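Side-chain contacts in 1,4-dihydroxy-2-naphthoyl-CoA hydrolase (Prochlorococcus marinus, PDB 2HX5), which probably hydrolyses 1,4-dihydroxy-2-naphthoyl-CoA to 1,4-dihydroxy-2-naphthoate and free CoA, a step in the biosynthesis of phylloquinone: residues 40-44 and 45-49; 135-138 and 139-143. All blocks are in the same frame, centred on the assembly; numbering follows the deposited sequence.

Interaction 1 (40-44 and 45-49); sequences ESLES and YGLNP
One carbonyl oxygen, L42 O, takes two backbone N-H groups at the end of its helix: G46 N at 3.1 Å from L42 O and L47 N at 3.0 Å from L42 O, reaching it from opposite faces of the carbonyl plane. The first is the last i to i+4 bond of helix 29-45. The second, from L47 five residues on, marks the Schellman motif that closes the helix, together with the positive phi of G46, its C-prime residue, at 123°. At these backbone angles a CB would be jammed against the preceding carbonyl oxygen, so the position calls for glycine. One residue earlier the i to i+4 pattern still holds, Y45 N bonding to S41 O at 2.9 Å.

The reversal of the chain at G46 brings L47 back beside L42, and the two leucine side chains meet at a slant, CD2 of L42 lying 4.0 Å from CD1 of L47. Two branched apolar residues suit the buried flank, where I52 of helix 49-52 touches both. CG of L47 also lies in the plane of the Y45 ring, at its edge. The aromatic ring suits Y45's place because it meets W7 edge-to-face on helix 5-8.

The polar side chains of the last turn find their partners outside the turn. S41 OG is hydrogen-bonded to W7 O and W140 NE1, and E43 forms a salt bridge with R15 of the second subunit. Past the turn, N48 is an N-cap, its OD1 accepting from A50 N at the start of helix 49-52, and P49 fits the first turn there, which needs no N-H from it. A water completes the helix end, donating to E43 O at 2.6 Å and to L47 O at 3.0 Å.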
loop_
_atom_site.group_PDB
_atom_site.type_symbol
_atom_site.label_atom_id
_atom_site.label_comp_id
_atom_site.label_asym_id
_atom_site.label_seq_id
_atom_site.Cartn_x
_atom_site.Cartn_y
_atom_site.Cartn_z
ATOM N N GLU A 40 14.926 -2.049 9.880
ATOM C CA GLU A 40 16.208 -1.334 9.672
ATOM C C GLU A 40 17.065 -1.306 10.920
ATOM O O GLU A 40 18.301 -1.476 10.860
ATOM C CB GLU A 40 15.990 0.104 9.183
ATOM C CG GLU A 40 17.243 0.733 8.713
ATOM C CD GLU A 40 17.045 2.158 8.211
ATOM O OE1 GLU A 40 15.895 2.629 8.126
ATOM O OE2 GLU A 40 18.076 2.831 7.937
ATOM N N SER A 41 16.418 -1.106 12.059
ATOM C CA SER A 41 17.135 -1.116 13.327
ATOM C C SER A 41 17.783 -2.445 13.680
ATOM O O SER A 41 18.924 -2.523 14.065
ATOM C CB SER A 41 16.171 -0.684 14.426
ATOM O OG SER A 41 16.862 -0.552 15.675
ATOM N N LEU A 42 17.025 -3.512 13.448
ATOM C CA LEU A 42 17.537 -4.829 13.712
ATOM C C LEU A 42 18.735 -5.109 12.800
ATOM O O LEU A 42 19.755 -5.626 13.271
ATOM C CB LEU A 42 16.461 -5.893 13.484
ATOM C CG LEU A 42 15.204 -5.824 14.389
ATOM C CD1 LEU A 42 14.209 -6.917 13.907
ATOM C CD2 LEU A 42 15.575 -5.959 15.855
ATOM N N GLU A 43 18.602 -4.741 11.522
ATOM C CA GLU A 43 19.686 -4.880 10.513
ATOM C C GLU A 43 20.962 -4.107 10.928
ATOM O O GLU A 43 22.076 -4.621 10.898
ATOM C CB GLU A 43 19.121 -4.352 9.201
ATOM C CG GLU A 43 19.946 -4.292 7.953
ATOM C CD GLU A 43 19.020 -3.761 6.836
ATOM O OE1 GLU A 43 18.895 -2.512 6.659
ATOM O OE2 GLU A 43 18.321 -4.635 6.266
ATOM N N SER A 44 20.752 -2.853 11.338
ATOM C CA SER A 44 21.832 -1.936 11.752
ATOM C C SER A 44 22.544 -2.341 13.039
ATOM O O SER A 44 23.710 -2.020 13.238
ATOM C CB SER A 44 21.250 -0.538 11.922
ATOM O OG SER A 44 22.273 0.361 12.312
ATOM N N TYR A 45 21.824 -2.990 13.935
ATOM C CA TYR A 45 22.405 -3.594 15.129
ATOM C C TYR A 45 23.260 -4.816 14.766
ATOM O O TYR A 45 24.264 -5.105 15.424
ATOM C CB TYR A 45 21.289 -3.986 16.081
ATOM C CG TYR A 45 21.769 -4.707 17.286
ATOM C CD1 TYR A 45 22.589 -4.071 18.225
ATOM C CD2 TYR A 45 21.451 -6.020 17.486
ATOM C CE1 TYR A 45 23.073 -4.755 19.312
ATOM C CE2 TYR A 45 21.913 -6.702 18.587
ATOM C CZ TYR A 45 22.723 -6.062 19.487
ATOM O OH TYR A 45 23.182 -6.749 20.581
ATOM N N GLY A 46 22.868 -5.518 13.703
ATOM C CA GLY A 46 23.633 -6.615 13.150
ATOM C C GLY A 46 22.909 -7.938 13.055
ATOM O O GLY A 46 23.597 -8.949 12.778
ATOM N N LEU A 47 21.583 -7.985 13.246
ATOM C CA LEU A 47 20.844 -9.241 13.128
ATOM C C LEU A 47 20.600 -9.584 11.662
ATOM O O LEU A 47 20.588 -8.717 10.806
ATOM C CB LEU A 47 19.525 -9.195 13.913
ATOM C CG LEU A 47 19.594 -8.887 15.405
ATOM C CD1 LEU A 47 18.197 -8.934 16.002
ATOM C CD2 LEU A 47 20.534 -9.830 16.114
ATOM N N ASN A 48 20.426 -10.879 11.390
ATOM C CA ASN A 48 20.255 -11.390 10.027
ATOM C C ASN A 48 18.776 -11.587 9.783
ATOM O O ASN A 48 18.172 -12.305 10.560
ATOM C CB ASN A 48 20.984 -12.730 9.945
ATOM C CG ASN A 48 20.959 -13.368 8.563
ATOM O OD1 ASN A 48 20.188 -13.019 7.670
ATOM N ND2 ASN A 48 21.830 -14.354 8.395
ATOM N N PRO A 49 18.181 -11.002 8.704
ATOM C CA PRO A 49 16.742 -11.178 8.431
ATOM C C PRO A 49 16.306 -12.635 8.400
ATOM O O PRO A 49 15.187 -12.938 8.821
ATOM C CB PRO A 49 16.554 -10.592 6.993
ATOM C CG PRO A 49 17.902 -10.327 6.460
ATOM C CD PRO A 49 18.793 -10.115 7.687
HETATM O O HOH W 1 22.674 -6.876 9.643
#

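Interaction 2 (135-138 and 139-143); sequences EGID and RWLEA
The carboxylate of E135 lies alongside the guanidinium of R139 one helical turn later, and the two side chains point the same way. The guanidinium presents its NE edge, NE and NH2 each holding one carboxylate oxygen: NE of R139 donates to OE1 of E135 at 2.9 Å, and NH2 of R139 to OE2 of E135 at 3.1 Å, in a nearly straight bond. Both oxygens are met on their syn sides and lie almost in the guanidinium plane, although the two flat groups are turned 23° apart. E135 gets there by placing CG between its backbone N and carbonyl carbon (chi1 68°), while a bend in the R139 chain (chi3 -74°) folds the guanidinium back toward E135. Long, flexible, oppositely charged chains suit this exposed flank.

A second flank is apolar. CG2 of I137 lies 4.0 Å from CD1 of L141, and CG of L141 sits 3.3 Å from I137 O, the oxygen that also accepts L141 N. F100 of strand 99-108 packs on both side chains. W140 turns the edge of its ring to I137 O and is buried between the helix and the sheet, touching V102 and P92. G136 is buried too, and the guanidinium of R139 lies obliquely beside its CA.

On the third flank D138 and E142, one turn apart, each form a salt bridge with R94 of strand 85-96, which probably offsets the proximity of their like charges. The arrangement is that of an amphipathic alpha-helix, with an i to i+4 salt bridge outside and an aromatic-aliphatic stripe inside, packed as the C-terminal helix against the sheet of a hotdog-fold thioesterase.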
loop_
_atom_site.group_PDB
_atom_site.type_symbol
_atom_site.label_atom_id
_atom_site.label_comp_id
_atom_site.label_asym_id
_atom_site.label_seq_id
_atom_site.Cartn_x
_atom_site.Cartn_y
_atom_site.Cartn_z
ATOM N N GLU A 135 16.496 -15.046 20.710
ATOM C CA GLU A 135 17.708 -14.553 21.342
ATOM C C GLU A 135 18.211 -13.257 20.704
ATOM O O GLU A 135 18.682 -12.416 21.418
ATOM C CB GLU A 135 18.810 -15.610 21.293
ATOM C CG GLU A 135 19.341 -15.909 19.877
ATOM C CD GLU A 135 20.580 -15.051 19.508
ATOM O OE1 GLU A 135 21.226 -14.514 20.441
ATOM O OE2 GLU A 135 20.877 -14.910 18.295
ATOM N N GLY A 136 18.134 -13.117 19.387
ATOM C CA GLY A 136 18.621 -11.910 18.722
ATOM C C GLY A 136 17.815 -10.696 19.102
ATOM O O GLY A 136 18.359 -9.607 19.279
ATOM N N ILE A 137 16.492 -10.853 19.202
ATOM C CA ILE A 137 15.617 -9.763 19.634
ATOM C C ILE A 137 15.933 -9.389 21.080
ATOM O O ILE A 137 16.041 -8.208 21.438
ATOM C CB ILE A 137 14.116 -10.164 19.471
ATOM C CG1 ILE A 137 13.779 -10.370 17.983
ATOM C CG2 ILE A 137 13.207 -9.176 20.147
ATOM C CD1 ILE A 137 13.804 -9.095 17.176
ATOM N N ASP A 138 16.220 -10.391 21.937
ATOM C CA ASP A 138 16.619 -10.109 23.294
ATOM C C ASP A 138 17.946 -9.348 23.361
ATOM O O ASP A 138 18.082 -8.417 24.128
ATOM C CB ASP A 138 16.722 -11.393 24.087
ATOM C CG ASP A 138 15.578 -11.574 25.074
ATOM O OD1 ASP A 138 14.832 -10.605 25.354
ATOM O OD2 ASP A 138 15.444 -12.715 25.588
ATOM N N ARG A 139 18.920 -9.708 22.527
ATOM C CA ARG A 139 20.167 -8.920 22.450
ATOM C C ARG A 139 19.985 -7.459 22.030
ATOM O O ARG A 139 20.598 -6.540 22.621
ATOM C CB ARG A 139 21.140 -9.602 21.502
ATOM C CG ARG A 139 21.772 -10.850 22.089
ATOM C CD ARG A 139 22.936 -11.347 21.255
ATOM N NE ARG A 139 22.526 -11.995 20.020
ATOM C CZ ARG A 139 22.821 -11.578 18.792
ATOM N NH1 ARG A 139 23.515 -10.456 18.587
ATOM N NH2 ARG A 139 22.389 -12.302 17.756
ATOM N N TRP A 140 19.155 -7.250 21.013
ATOM C CA TRP A 140 18.798 -5.939 20.564
ATOM C C TRP A 140 18.101 -5.123 21.644
ATOM O O TRP A 140 18.428 -3.965 21.825
ATOM C CB TRP A 140 17.967 -6.082 19.301
ATOM C CG TRP A 140 17.392 -4.800 18.744
ATOM C CD1 TRP A 140 18.018 -3.854 17.955
ATOM C CD2 TRP A 140 16.028 -4.377 18.851
ATOM N NE1 TRP A 140 17.125 -2.862 17.622
ATOM C CE2 TRP A 140 15.901 -3.175 18.145
ATOM C CE3 TRP A 140 14.892 -4.931 19.463
ATOM C CZ2 TRP A 140 14.681 -2.488 18.061
ATOM C CZ3 TRP A 140 13.717 -4.291 19.363
ATOM C CH2 TRP A 140 13.605 -3.075 18.687
ATOM N N LEU A 141 17.115 -5.696 22.324
ATOM C CA LEU A 141 16.433 -5.024 23.435
ATOM C C LEU A 141 17.436 -4.630 24.513
ATOM O O LEU A 141 17.460 -3.473 24.972
ATOM C CB LEU A 141 15.329 -5.912 24.007
ATOM C CG LEU A 141 14.129 -6.102 23.114
ATOM C CD1 LEU A 141 13.207 -7.199 23.634
ATOM C CD2 LEU A 141 13.343 -4.798 22.971
ATOM N N GLU A 142 18.302 -5.569 24.901
ATOM C CA GLU A 142 19.273 -5.280 25.945
ATOM C C GLU A 142 20.225 -4.144 25.505
ATOM O O GLU A 142 20.507 -3.232 26.318
ATOM C CB GLU A 142 20.044 -6.548 26.309
ATOM C CG GLU A 142 20.750 -6.452 27.686
ATOM C CD GLU A 142 19.735 -6.455 28.855
ATOM O OE1 GLU A 142 18.612 -6.982 28.670
ATOM O OE2 GLU A 142 20.045 -5.927 29.949
ATOM N N ALA A 143 20.721 -4.199 24.265
ATOM C CA ALA A 143 21.699 -3.231 23.756
ATOM C C ALA A 143 21.084 -1.856 23.647
ATOM O O ALA A 143 21.778 -0.856 23.693
ATOM C CB ALA A 143 22.298 -3.683 22.407
#

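In the fold
Interaction 1 comes first along the chain, at the C-terminal end of helix 29-45, the long helix of the hotdog fold; interaction 2 makes up helix 135-143, which follows the last strand, 111-124. The entire antiparallel sheet save strand 9-13 lies between them in sequence, yet their centres are 11 Å apart on the same side of the chain's centre, and they touch. Y45 OH lies 3.3 Å from R139 O, a probable hydrogen bond, and L47 CD1 packs on G136 O. The closing turn of the long helix is therefore covered by the C-terminal helix. Only interaction 1 reaches another subunit.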